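Local atomic coordinates of malonyl-CoA-[acyl-carrier-protein] transacylase (Coxiella burnetii, PDB entry 3TQE), a protein that probably transfers the malonyl group of malonyl-CoA to holo-acyl carrier protein, releasing coenzyme A, a step in fatty acid synthesis. Residues 182-187 and 195-200; 145-150 and 171-176; 149-154 and 160-165; 93-98 and 283-288; 259-264 and 290-295. One frame throughout, in Å; residues are numbered along the deposited sequence.

How the interactions relate
Coming from the N terminus, the first segment met is 93-98, which waits until 283-288 to close interaction 4; the loop between them encloses interactions 1, 2 and 3. Interactions 2 and 3 start together on helix 144-155 and share Ser149 and Ile150; interaction 3 closes first, on strand 160-167, then interaction 2 on the adjoining strand 170-174. Interaction 1 follows, where helix 177-189 meets strand 194-197, and ends the ferredoxin-like part of the chain; strand 259-260 later adds a fifth strand to its sheet. Interaction 5 opens at 259-264 and closes past interaction 4, so the two cross. Trp261 of interaction 5 packs on His95 of interaction 4, while Val259 hydrogen-bonds to strand 160-167.

Interaction 1 of 5, residues 182-187 and 195-200; sequences RALNMA and AKRIPV
Leu184 reaches from its helix to the strand 195-197 and lays its forked end along the strand's backbone. Its CG sits beside the backbone N and anti to the carbonyl carbon (chi1 -67°), and with chi2 near 180° the two methyls come to neighbouring peptides. CD1 goes further along the strand, 3.6 Å from Arg197 N and just as near the carbonyl carbon of Lys196; CD2 stays back, 3.9 Å from Lys196 N. Ala195 answers from the strand with a single methyl. Its CB presses on the helix backbone at 3.3 Å from Leu184 O, and it also meets Ala187 CB, one turn of helix on, at 4.1 Å. The axes of the two short segments approach to 7.6 Å, with two alanine methyls and one leucine between them, and no hydrogen bond joins the two segments. Arg197 offers only its aliphatic root to this contact, CG lying 4.1 Å from Leu184 CD1. Beyond that the chain bends at chi2 and chi3, and NH1 makes a salt bridge with Asp181, just ahead of the helix segment. Leu184 and Ala187 both rest on Ile139 of the neighbouring strand as well. Helix and strand run nearly antiparallel, at 158°, as expected of the last alpha-beta unit of a ferredoxin-like subdomain, with the second helix packed on the sheet beside its edge strand.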
# COMPACT_ATOMS: atom_id res chain seq x y z
N ARG A 182 11.84 22.71 -2.19
CA ARG A 182 13.26 22.98 -2.33
C ARG A 182 14.01 21.75 -2.80
O ARG A 182 14.86 21.83 -3.66
CB ARG A 182 13.87 23.49 -1.04
CG ARG A 182 13.45 24.87 -0.64
CD ARG A 182 14.28 25.41 0.51
NE ARG A 182 14.26 24.62 1.72
CZ ARG A 182 13.36 24.71 2.70
NH1 ARG A 182 12.32 25.53 2.65
NH2 ARG A 182 13.50 23.93 3.75
N ALA A 183 13.67 20.61 -2.22
CA ALA A 183 14.31 19.36 -2.57
C ALA A 183 13.99 18.96 -4.00
O ALA A 183 14.87 18.48 -4.73
CB ALA A 183 13.87 18.27 -1.62
N LEU A 184 12.75 19.12 -4.41
CA LEU A 184 12.38 18.77 -5.76
C LEU A 184 13.12 19.65 -6.74
O LEU A 184 13.59 19.19 -7.78
CB LEU A 184 10.88 18.90 -5.98
CG LEU A 184 10.00 17.94 -5.22
CD1 LEU A 184 8.53 18.31 -5.40
CD2 LEU A 184 10.29 16.48 -5.58
N ASN A 185 13.24 20.92 -6.41
CA ASN A 185 13.96 21.80 -7.32
C ASN A 185 15.43 21.42 -7.42
O ASN A 185 16.00 21.42 -8.51
CB ASN A 185 13.77 23.25 -6.87
CG ASN A 185 14.04 24.20 -7.98
OD1 ASN A 185 13.40 24.15 -9.04
ND2 ASN A 185 14.96 25.06 -7.78
N MSE A 186 16.05 21.05 -6.29
CA MSE A 186 17.42 20.57 -6.32
C MSE A 186 17.54 19.29 -7.11
O MSE A 186 18.51 19.08 -7.81
CB MSE A 186 17.93 20.31 -4.93
CG MSE A 186 18.20 21.48 -4.16
SE MSE A 186 19.09 21.00 -2.52
CE MSE A 186 18.87 22.69 -1.72
N ALA A 187 16.55 18.41 -7.00
CA ALA A 187 16.62 17.17 -7.74
C ALA A 187 16.64 17.44 -9.23
O ALA A 187 17.39 16.82 -9.97
CB ALA A 187 15.46 16.27 -7.38
N ALA A 195 10.56 15.75 -11.15
CA ALA A 195 10.59 16.07 -9.71
C ALA A 195 9.39 16.95 -9.48
O ALA A 195 9.42 18.17 -9.79
CB ALA A 195 11.88 16.75 -9.31
N LYS A 196 8.31 16.36 -8.99
CA LYS A 196 7.00 17.00 -8.99
C LYS A 196 6.25 16.69 -7.71
O LYS A 196 6.34 15.58 -7.22
CB LYS A 196 6.17 16.45 -10.17
CG LYS A 196 4.96 17.29 -10.52
CD LYS A 196 4.48 16.98 -11.93
CE LYS A 196 3.72 18.16 -12.52
NZ LYS A 196 3.11 17.84 -13.85
N ARG A 197 5.48 17.64 -7.21
CA ARG A 197 4.58 17.34 -6.12
C ARG A 197 3.54 16.30 -6.54
O ARG A 197 3.09 16.31 -7.69
CB ARG A 197 3.81 18.58 -5.69
CG ARG A 197 4.65 19.61 -5.02
CD ARG A 197 4.65 19.43 -3.54
NE ARG A 197 3.45 19.98 -2.92
CZ ARG A 197 3.34 21.16 -2.30
NH1 ARG A 197 4.35 22.00 -2.17
NH2 ARG A 197 2.18 21.52 -1.78
N ILE A 198 3.21 15.41 -5.63
CA ILE A 198 2.10 14.46 -5.78
C ILE A 198 0.89 15.13 -5.13
O ILE A 198 1.06 15.86 -4.15
CB ILE A 198 2.41 13.15 -5.03
CG1 ILE A 198 3.69 12.50 -5.55
CG2 ILE A 198 1.27 12.16 -5.13
CD1 ILE A 198 4.15 11.33 -4.71
N PRO A 199 -0.33 14.90 -5.65
CA PRO A 199 -1.54 15.54 -5.09
C PRO A 199 -2.05 14.92 -3.78
O PRO A 199 -3.15 14.36 -3.72
CB PRO A 199 -2.57 15.36 -6.22
CG PRO A 199 -2.13 14.14 -6.92
CD PRO A 199 -0.64 14.22 -6.92
N VAL A 200 -1.23 15.03 -2.75
CA VAL A 200 -1.62 14.67 -1.39
C VAL A 200 -1.20 15.82 -0.48
O VAL A 200 -0.29 16.58 -0.78
CB VAL A 200 -0.96 13.36 -0.94
CG1 VAL A 200 -1.44 12.18 -1.80
CG2 VAL A 200 0.57 13.48 -0.98

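Interaction 2 of 5, residues 145-150 and 171-176; sequences AEIESI and TVISGH
Ile147 is the helix residue that meets strand 171-174, in the small subdomain whose beta-alpha-beta-beta-alpha-beta order is that of a ferredoxin-like fold. Helix 144-155 is the first of its two helices; the strand is internal to the sheet, and all three touching residues are buried. Ile147 points toward the strand and divides its work between two residues on the sheet's helix-facing side. Its longer branch ends at Thr171: the two side chains reach toward each other tip to tip, with Ile147 CD1 3.6 Å from Thr171 CB. Its shorter branch, CG2, is anti to the backbone N and meets Ile173 CG2 at 3.7 Å, methyl against methyl, the two side chains crossing at a slant. Val172, between the two strand residues, points away to the other side of the sheet.

Ile173 is itself split between the two helices. With chi1 at 65°, CG1 is wedged between the backbone N and the carbonyl carbon, and CG2 swings anti to the carbonyl carbon toward Ile147. The CG1 branch carries CD1 the other way, to Ala183 of helix 177-189, at 3.5 Å from its CB. Ile173 thus touches both helices, and Ile139 of strand 134-140 is packed by Ile147 and Ile173 alike. No hydrogen bond crosses between helix and strand here. The only polar side-chain atom among the touching residues is the threonine hydroxyl: Thr171 OG1 sits 3.7 Å from the methyl Ile147 CD1.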
# COMPACT_ATOMS: atom_id res chain seq x y z
N ALA A 145 20.74 7.45 -2.78
CA ALA A 145 21.86 8.19 -2.20
C ALA A 145 21.84 9.65 -2.62
O ALA A 145 22.07 10.55 -1.81
CB ALA A 145 23.17 7.55 -2.62
N GLU A 146 21.59 9.87 -3.91
CA GLU A 146 21.56 11.21 -4.46
C GLU A 146 20.41 11.97 -3.81
O GLU A 146 20.55 13.12 -3.40
CB GLU A 146 21.39 11.15 -5.97
CG GLU A 146 22.70 10.77 -6.67
CD GLU A 146 22.54 10.40 -8.14
OE1 GLU A 146 21.52 9.75 -8.51
OE2 GLU A 146 23.45 10.75 -8.93
N ILE A 147 19.28 11.29 -3.68
CA ILE A 147 18.11 11.93 -3.12
C ILE A 147 18.29 12.19 -1.63
O ILE A 147 17.85 13.21 -1.12
CB ILE A 147 16.83 11.13 -3.42
CG1 ILE A 147 16.54 11.18 -4.92
CG2 ILE A 147 15.63 11.66 -2.62
CD1 ILE A 147 15.56 10.17 -5.41
N GLU A 148 18.90 11.26 -0.91
CA GLU A 148 19.17 11.50 0.50
C GLU A 148 20.04 12.75 0.68
O GLU A 148 19.79 13.53 1.57
CB GLU A 148 19.87 10.31 1.14
CG GLU A 148 18.99 9.13 1.33
CD GLU A 148 19.75 7.91 1.85
OE1 GLU A 148 21.00 7.90 1.81
OE2 GLU A 148 19.09 6.95 2.30
N SER A 149 21.06 12.90 -0.16
CA SER A 149 21.94 14.04 -0.07
C SER A 149 21.18 15.33 -0.33
O SER A 149 21.33 16.32 0.38
CB SER A 149 23.04 13.91 -1.10
OG SER A 149 23.89 15.02 -1.07
N ILE A 150 20.36 15.30 -1.37
CA ILE A 150 19.52 16.45 -1.69
C ILE A 150 18.64 16.83 -0.52
O ILE A 150 18.50 17.99 -0.17
CB ILE A 150 18.65 16.18 -2.90
CG1 ILE A 150 19.50 16.22 -4.17
CG2 ILE A 150 17.51 17.23 -3.00
CD1 ILE A 150 18.80 15.64 -5.38
N THR A 171 11.51 7.58 -6.40
CA THR A 171 11.43 7.73 -4.97
C THR A 171 10.45 8.85 -4.71
O THR A 171 10.50 9.86 -5.39
CB THR A 171 12.82 8.09 -4.36
OG1 THR A 171 13.77 7.03 -4.59
CG2 THR A 171 12.75 8.37 -2.85
N VAL A 172 9.62 8.69 -3.70
CA VAL A 172 8.76 9.78 -3.21
C VAL A 172 9.37 10.30 -1.93
O VAL A 172 9.80 9.54 -1.08
CB VAL A 172 7.34 9.30 -2.95
CG1 VAL A 172 6.47 10.41 -2.41
CG2 VAL A 172 6.74 8.70 -4.22
N ILE A 173 9.47 11.62 -1.85
CA ILE A 173 9.91 12.30 -0.65
C ILE A 173 8.72 12.94 0.05
O ILE A 173 7.68 13.16 -0.54
CB ILE A 173 11.01 13.35 -0.95
CG1 ILE A 173 10.49 14.49 -1.84
CG2 ILE A 173 12.21 12.63 -1.57
CD1 ILE A 173 11.47 15.71 -1.96
N SER A 174 8.90 13.21 1.33
CA SER A 174 7.85 13.71 2.17
C SER A 174 8.43 14.67 3.19
O SER A 174 9.57 14.51 3.60
CB SER A 174 7.25 12.52 2.91
OG SER A 174 6.11 12.92 3.59
N GLY A 175 7.63 15.64 3.61
CA GLY A 175 8.02 16.51 4.69
C GLY A 175 7.26 17.81 4.65
O GLY A 175 6.15 17.89 4.15
N HIS A 176 7.89 18.83 5.18
CA HIS A 176 7.30 20.14 5.10
C HIS A 176 7.21 20.60 3.67
O HIS A 176 8.12 20.36 2.88
CB HIS A 176 8.14 21.14 5.86
CG HIS A 176 8.07 20.94 7.33
ND1 HIS A 176 9.12 20.48 8.08
CD2 HIS A 176 7.04 21.15 8.20
CE1 HIS A 176 8.75 20.41 9.35
NE2 HIS A 176 7.50 20.84 9.45

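Interaction 3 of 5, residues 149-154 and 160-165; sequences SICENA and VQPANL
Cys151 lies over one face of the flat peptide that joins Val160 to Gln161, its SG about 3.6 Å above the plane and set toward the rim. The Gln161 side chain leaves from the opposite face, so the strand shows the helix bare backbone at this point. The sulfur is 3.8 Å from Gln161 CA, and Cys151 CB comes to 3.3 Å from Val160 O; the backbones are close here, with Cys151 CA 5.5 Å from Gln161 CA. At the far side of the sulfur stands the proline ring, with Pro162 CD 4.0 Å from Cys151 SG. Val160 holds the other flank. Its chi1 of 55° places CG1 between its own backbone N and carbonyl carbon, and from there it touches the helix backbone, 3.5 Å from Cys151 O. CG2 is anti to the backbone N and turns to the sulfur instead. Ala154, a turn further along, adds a looser methyl contact to Val160 CG1. Everything here is apolar or backbone.

Helix and strand run at 155°, nearly antiparallel. Cys151 and Val160 also touch Ile173 on strand 170-174, while Ala154 packs against Ala183 of helix 177-189. Further on, Ala163 and Asn164 form a classic beta bulge opposite Val172, and on the strand's other side Ala163 and Leu165 pair with Val259 of strand 259-260.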
# COMPACT_ATOMS: atom_id res chain seq x y z
N SER A 149 21.06 12.90 -0.16
CA SER A 149 21.94 14.04 -0.07
C SER A 149 21.18 15.33 -0.33
O SER A 149 21.33 16.32 0.38
CB SER A 149 23.04 13.91 -1.10
OG SER A 149 23.89 15.02 -1.07
N ILE A 150 20.36 15.30 -1.37
CA ILE A 150 19.52 16.45 -1.69
C ILE A 150 18.64 16.83 -0.52
O ILE A 150 18.50 17.99 -0.17
CB ILE A 150 18.65 16.18 -2.90
CG1 ILE A 150 19.50 16.22 -4.17
CG2 ILE A 150 17.51 17.23 -3.00
CD1 ILE A 150 18.80 15.64 -5.38
N CYS A 151 18.00 15.84 0.06
CA CYS A 151 17.09 16.14 1.16
C CYS A 151 17.83 16.77 2.32
O CYS A 151 17.34 17.73 2.92
CB CYS A 151 16.34 14.89 1.61
SG CYS A 151 15.10 14.33 0.41
N GLU A 152 19.04 16.28 2.62
CA GLU A 152 19.83 16.84 3.70
C GLU A 152 20.16 18.30 3.40
O GLU A 152 20.11 19.13 4.29
CB GLU A 152 21.11 16.04 3.90
CG GLU A 152 20.88 14.65 4.47
CD GLU A 152 22.14 13.80 4.49
OE1 GLU A 152 23.23 14.30 4.09
OE2 GLU A 152 22.04 12.62 4.91
N ASN A 153 20.47 18.60 2.15
CA ASN A 153 20.85 19.97 1.76
C ASN A 153 19.65 20.90 1.68
O ASN A 153 19.76 22.09 1.92
CB ASN A 153 21.56 19.96 0.42
CG ASN A 153 22.92 19.30 0.48
OD1 ASN A 153 23.53 19.21 1.55
ND2 ASN A 153 23.41 18.85 -0.66
N ALA A 154 18.49 20.36 1.33
CA ALA A 154 17.29 21.17 1.18
C ALA A 154 16.58 21.44 2.49
O ALA A 154 15.80 22.38 2.59
CB ALA A 154 16.34 20.47 0.24
N VAL A 160 12.43 16.87 5.42
CA VAL A 160 12.21 16.37 4.08
C VAL A 160 13.09 15.15 3.91
O VAL A 160 14.27 15.20 4.18
CB VAL A 160 12.48 17.41 2.97
CG1 VAL A 160 13.88 18.02 3.09
CG2 VAL A 160 12.23 16.83 1.58
N GLN A 161 12.49 14.04 3.52
CA GLN A 161 13.24 12.83 3.38
C GLN A 161 12.56 11.84 2.48
O GLN A 161 11.39 11.97 2.22
CB GLN A 161 13.48 12.18 4.72
CG GLN A 161 12.30 11.93 5.56
CD GLN A 161 12.73 11.62 7.00
OE1 GLN A 161 13.22 12.50 7.74
NE2 GLN A 161 12.57 10.39 7.40
N PRO A 162 13.31 10.83 2.02
CA PRO A 162 12.69 9.74 1.29
C PRO A 162 11.59 9.07 2.11
O PRO A 162 11.76 8.84 3.30
CB PRO A 162 13.87 8.80 1.00
CG PRO A 162 15.08 9.71 0.99
CD PRO A 162 14.78 10.68 2.09
N ALA A 163 10.49 8.82 1.45
CA ALA A 163 9.26 8.34 2.06
C ALA A 163 8.81 7.05 1.43
O ALA A 163 8.38 6.13 2.12
CB ALA A 163 8.18 9.37 1.94
N ASN A 164 8.84 6.96 0.10
CA ASN A 164 8.53 5.69 -0.56
C ASN A 164 9.66 5.37 -1.49
O ASN A 164 9.94 6.15 -2.41
CB ASN A 164 7.28 5.74 -1.43
CG ASN A 164 5.99 5.98 -0.70
OD1 ASN A 164 5.87 5.83 0.50
ND2 ASN A 164 4.96 6.30 -1.50
N LEU A 165 10.33 4.25 -1.26
CA LEU A 165 11.40 3.80 -2.14
C LEU A 165 10.75 2.84 -3.13
O LEU A 165 10.64 1.63 -2.86
CB LEU A 165 12.49 3.17 -1.30
CG LEU A 165 13.00 4.00 -0.13
CD1 LEU A 165 14.06 3.30 0.67
CD2 LEU A 165 13.54 5.34 -0.63

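Interaction 4 of 5, residues 93-98 and 283-288; sequences AGHSLG and NKLAGL. With GLY (glycine), chain B.
His95 carries its CG anti to the backbone N (chi1 -169°), which runs the imidazole alongside the leucines of helix 284-288 and leaves CB and the CD2 side of the ring against them. In Leu285, chi1 of -60° with an extended chi2 of 180° brings the CD2 methyl to the histidine. The side chains meet at a slant: Leu285 CD2 rests 3.9 Å from His95 CB and 4.1 Å from His95 CD2, oblique to the ring. Leu288, a turn later, adds a loose touch, its CD1 4.5 Å from His95 CD2. Trp261 also packs on the imidazole, and NE2 is hydrogen-bonded to Asn166 OD1, which should help fix the ring's rotation. Residues 94-98 read Gly-His-Ser-Leu-Gly, which fits the GxSxG nucleophile elbow of this family: strand 91-94 ends, the chain turns sharply at Ser96, where phi is positive, and helix 97-105 begins. The backbones of Gly94 and Gly98 pass close together in the turn, where neither has a side chain. Ser96, the predicted nucleophile, hydrogen-bonds through OG to Arg121 NH2 and to NE2 of His205, the other predicted active-site residue. A glycine molecule occupies the pocket beside it, hydrogen-bonded to Arg121 NH1 and to Ser204 OG, with its O 3.9 Å from Leu97 N.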
# COMPACT_ATOMS: atom_id res chain seq x y z
N ALA A 93 3.01 -8.84 0.40
CA ALA A 93 3.53 -7.55 0.81
C ALA A 93 2.51 -6.52 0.37
O ALA A 93 1.90 -6.67 -0.65
CB ALA A 93 4.88 -7.24 0.16
N GLY A 94 2.37 -5.48 1.13
CA GLY A 94 1.48 -4.42 0.77
C GLY A 94 2.16 -3.11 0.85
O GLY A 94 2.98 -2.91 1.71
N HIS A 95 1.75 -2.18 -0.00
CA HIS A 95 2.41 -0.89 -0.02
C HIS A 95 1.63 0.04 0.90
O HIS A 95 0.52 0.43 0.60
CB HIS A 95 2.51 -0.42 -1.45
CG HIS A 95 3.40 0.76 -1.66
ND1 HIS A 95 3.13 2.01 -1.13
CD2 HIS A 95 4.54 0.88 -2.36
CE1 HIS A 95 4.09 2.85 -1.50
NE2 HIS A 95 4.96 2.19 -2.25
N SER A 96 2.25 0.36 2.05
CA SER A 96 1.67 1.24 3.10
C SER A 96 0.32 0.74 3.64
O SER A 96 0.27 -0.20 4.39
CB SER A 96 1.68 2.70 2.63
OG SER A 96 1.33 3.57 3.71
N LEU A 97 -0.78 1.35 3.24
CA LEU A 97 -2.06 0.84 3.60
C LEU A 97 -2.20 -0.62 3.19
O LEU A 97 -2.84 -1.41 3.89
CB LEU A 97 -3.13 1.67 2.93
CG LEU A 97 -4.57 1.26 3.07
CD1 LEU A 97 -4.98 1.14 4.55
CD2 LEU A 97 -5.31 2.25 2.24
N GLY A 98 -1.59 -0.99 2.08
CA GLY A 98 -1.69 -2.35 1.61
C GLY A 98 -1.18 -3.37 2.58
O GLY A 98 -1.56 -4.52 2.54
N ASN A 283 -3.15 -0.68 -11.43
CA ASN A 283 -1.95 -1.42 -11.77
C ASN A 283 -0.69 -0.67 -11.36
O ASN A 283 0.36 -0.81 -11.99
CB ASN A 283 -1.97 -1.78 -13.24
CG ASN A 283 -1.93 -0.58 -14.14
OD1 ASN A 283 -1.86 0.55 -13.70
ND2 ASN A 283 -1.98 -0.83 -15.46
N LYS A 284 -0.79 0.09 -10.27
CA LYS A 284 0.32 0.90 -9.83
C LYS A 284 1.49 0.05 -9.39
O LYS A 284 2.64 0.36 -9.69
CB LYS A 284 -0.13 1.84 -8.70
CG LYS A 284 -1.19 2.83 -9.12
CD LYS A 284 -0.61 3.90 -9.96
CE LYS A 284 -1.57 5.08 -10.11
NZ LYS A 284 -2.54 4.81 -11.20
N LEU A 285 1.24 -1.01 -8.64
CA LEU A 285 2.37 -1.83 -8.21
C LEU A 285 2.99 -2.58 -9.36
O LEU A 285 4.20 -2.76 -9.37
CB LEU A 285 1.98 -2.79 -7.09
CG LEU A 285 1.44 -2.09 -5.84
CD1 LEU A 285 1.07 -3.14 -4.80
CD2 LEU A 285 2.39 -1.07 -5.27
N ALA A 286 2.19 -3.00 -10.33
CA ALA A 286 2.77 -3.65 -11.50
C ALA A 286 3.75 -2.73 -12.15
O ALA A 286 4.81 -3.16 -12.59
CB ALA A 286 1.71 -4.05 -12.48
N GLY A 287 3.39 -1.45 -12.24
CA GLY A 287 4.30 -0.47 -12.84
C GLY A 287 5.63 -0.43 -12.13
O GLY A 287 6.69 -0.41 -12.77
N LEU A 288 5.61 -0.41 -10.80
CA LEU A 288 6.83 -0.37 -10.03
C LEU A 288 7.62 -1.64 -10.18
O LEU A 288 8.84 -1.60 -10.34
CB LEU A 288 6.53 -0.14 -8.56
CG LEU A 288 5.82 1.15 -8.21
CD1 LEU A 288 5.61 1.20 -6.69
CD2 LEU A 288 6.60 2.35 -8.73
N GLY B . 1.59 6.74 1.36
CA GLY B . 0.17 6.33 1.59
C GLY B . -0.11 5.95 3.04
O GLY B . -1.06 5.22 3.38
OXT GLY B . 0.65 6.35 3.91

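Interaction 5 of 5, residues 259-264 and 290-295; sequences VRWVET and KRIDRQ
Ile292, in the last turn of helix 284-292, packs against Val262 in the first turn of helix 261-270, and this pair is the tight part of the contact. The side chains lie crosswise, and Ile292 CD1 sits 3.9 Å from Val262 CA; in the modelled conformer of the valine, its CG2 methyl also touches Ile292 CG1. Trp261 joins more loosely from the buried side, its CD1 4.3 Å from Ile292 CD1 and oblique to it, while the rest of the indole runs inward to His95 and Leu288.

Away from this core the polar residues largely bond within their own segments. Arg260 holds Glu263 side-on, NE to OE1 and NH2 to OE2, each 2.8 Å, and its NH1 goes to Val236 O. Those carboxylate oxygens lie in the guanidinium plane, but the arginine approaches the carboxylate from above its plane. Thr264 OG1 and Thr264 N take Arg260 O from opposite faces. Past the other helix end, Asp293 OD1 accepts from Gln295 N in an Asx turn (2.8 Å), and Arg294 and Gln295 are exposed. No hydrogen bond or salt bridge crosses between the segments, so apolar packing alone joins them here, with the charged groups turned to other partners.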
# COMPACT_ATOMS: atom_id res chain seq x y z
N VAL A 259 8.78 3.54 3.13
CA VAL A 259 8.30 2.28 2.60
C VAL A 259 9.39 1.73 1.70
O VAL A 259 9.69 2.27 0.64
CB VAL A 259 7.02 2.48 1.81
CG1 VAL A 259 6.57 1.21 1.10
CG2 VAL A 259 5.94 2.99 2.72
N ARG A 260 9.96 0.59 2.10
CA ARG A 260 11.09 0.02 1.39
C ARG A 260 10.60 -0.96 0.34
O ARG A 260 10.84 -2.16 0.43
CB ARG A 260 12.06 -0.59 2.38
CG ARG A 260 12.62 0.45 3.29
CD ARG A 260 13.24 -0.12 4.51
NE ARG A 260 14.44 -0.86 4.20
CZ ARG A 260 15.18 -1.49 5.11
NH1 ARG A 260 14.83 -1.51 6.39
NH2 ARG A 260 16.28 -2.11 4.74
N TRP A 261 9.91 -0.44 -0.65
CA TRP A 261 9.28 -1.30 -1.63
C TRP A 261 10.29 -1.97 -2.55
O TRP A 261 10.20 -3.17 -2.81
CB TRP A 261 8.24 -0.54 -2.42
CG TRP A 261 7.37 -1.40 -3.23
CD1 TRP A 261 7.35 -1.51 -4.57
CD2 TRP A 261 6.41 -2.33 -2.73
NE1 TRP A 261 6.41 -2.43 -4.95
CE2 TRP A 261 5.84 -2.97 -3.83
CE3 TRP A 261 5.99 -2.68 -1.45
CZ2 TRP A 261 4.84 -3.92 -3.69
CZ3 TRP A 261 5.01 -3.65 -1.33
CH2 TRP A 261 4.45 -4.25 -2.43
N VAL A 262 11.26 -1.23 -3.03
CA VAL A 262 12.20 -1.86 -3.94
C VAL A 262 12.95 -2.99 -3.21
O VAL A 262 13.11 -4.06 -3.79
CB VAL A 262 13.11 -0.85 -4.64
CG1 VAL A 262 13.76 0.05 -3.63
CG2 VAL A 262 14.11 -1.57 -5.56
N GLU A 263 13.33 -2.80 -1.96
CA GLU A 263 14.00 -3.87 -1.23
C GLU A 263 13.06 -5.05 -1.01
O GLU A 263 13.50 -6.20 -1.00
CB GLU A 263 14.52 -3.38 0.11
CG GLU A 263 15.73 -2.53 -0.01
CD GLU A 263 16.01 -1.78 1.26
OE1 GLU A 263 15.30 -0.77 1.52
OE2 GLU A 263 16.93 -2.20 2.00
N THR A 264 11.79 -4.78 -0.79
CA THR A 264 10.80 -5.85 -0.63
C THR A 264 10.71 -6.69 -1.89
O THR A 264 10.74 -7.92 -1.82
CB THR A 264 9.43 -5.27 -0.29
OG1 THR A 264 9.53 -4.62 0.97
CG2 THR A 264 8.38 -6.35 -0.24
N LYS A 290 7.65 -3.95 -12.49
CA LYS A 290 8.21 -4.12 -13.83
C LYS A 290 9.46 -3.27 -14.02
O LYS A 290 10.37 -3.67 -14.76
CB LYS A 290 7.15 -3.83 -14.91
CG LYS A 290 7.46 -4.39 -16.28
CD LYS A 290 7.62 -5.92 -16.24
CE LYS A 290 6.46 -6.66 -16.86
NZ LYS A 290 6.93 -7.98 -17.42
N ARG A 291 9.50 -2.10 -13.39
CA ARG A 291 10.67 -1.25 -13.45
C ARG A 291 11.82 -1.82 -12.64
O ARG A 291 12.98 -1.75 -13.06
CB ARG A 291 10.33 0.18 -13.03
CG ARG A 291 9.43 0.87 -14.03
CD ARG A 291 9.36 2.36 -13.81
NE ARG A 291 8.84 3.05 -14.98
CZ ARG A 291 7.66 3.66 -15.04
NH1 ARG A 291 6.88 3.69 -13.97
NH2 ARG A 291 7.27 4.26 -16.15
N ILE A 292 11.51 -2.43 -11.49
CA ILE A 292 12.50 -3.08 -10.65
C ILE A 292 13.09 -4.28 -11.38
O ILE A 292 14.32 -4.49 -11.36
CB ILE A 292 11.88 -3.50 -9.29
CG1 ILE A 292 11.51 -2.26 -8.50
CG2 ILE A 292 12.86 -4.33 -8.45
CD1 ILE A 292 10.51 -2.52 -7.36
N ASP A 293 12.23 -5.05 -12.04
CA ASP A 293 12.67 -6.22 -12.81
C ASP A 293 11.80 -6.44 -14.03
O ASP A 293 10.68 -6.91 -13.92
CB ASP A 293 12.65 -7.47 -11.94
CG ASP A 293 13.01 -8.74 -12.74
OD1 ASP A 293 13.52 -8.63 -13.88
OD2 ASP A 293 12.74 -9.85 -12.24
N ARG A 294 12.34 -6.14 -15.21
CA ARG A 294 11.56 -6.24 -16.44
C ARG A 294 11.14 -7.68 -16.75
O ARG A 294 10.21 -7.91 -17.52
CB ARG A 294 12.34 -5.64 -17.61
CG ARG A 294 11.51 -5.35 -18.86
CD ARG A 294 10.39 -4.33 -18.62
NE ARG A 294 10.87 -3.08 -18.02
CZ ARG A 294 10.11 -1.99 -17.84
NH1 ARG A 294 8.83 -1.98 -18.20
NH2 ARG A 294 10.65 -0.90 -17.30
N GLN A 295 11.82 -8.65 -16.15
CA GLN A 295 11.49 -10.05 -16.36
C GLN A 295 10.42 -10.59 -15.41
O GLN A 295 9.94 -11.71 -15.56
CB GLN A 295 12.76 -10.91 -16.26
CG GLN A 295 13.85 -10.52 -17.28
CD GLN A 295 13.32 -10.42 -18.70
OE1 GLN A 295 13.61 -9.45 -19.42
NE2 GLN A 295 12.54 -11.41 -19.12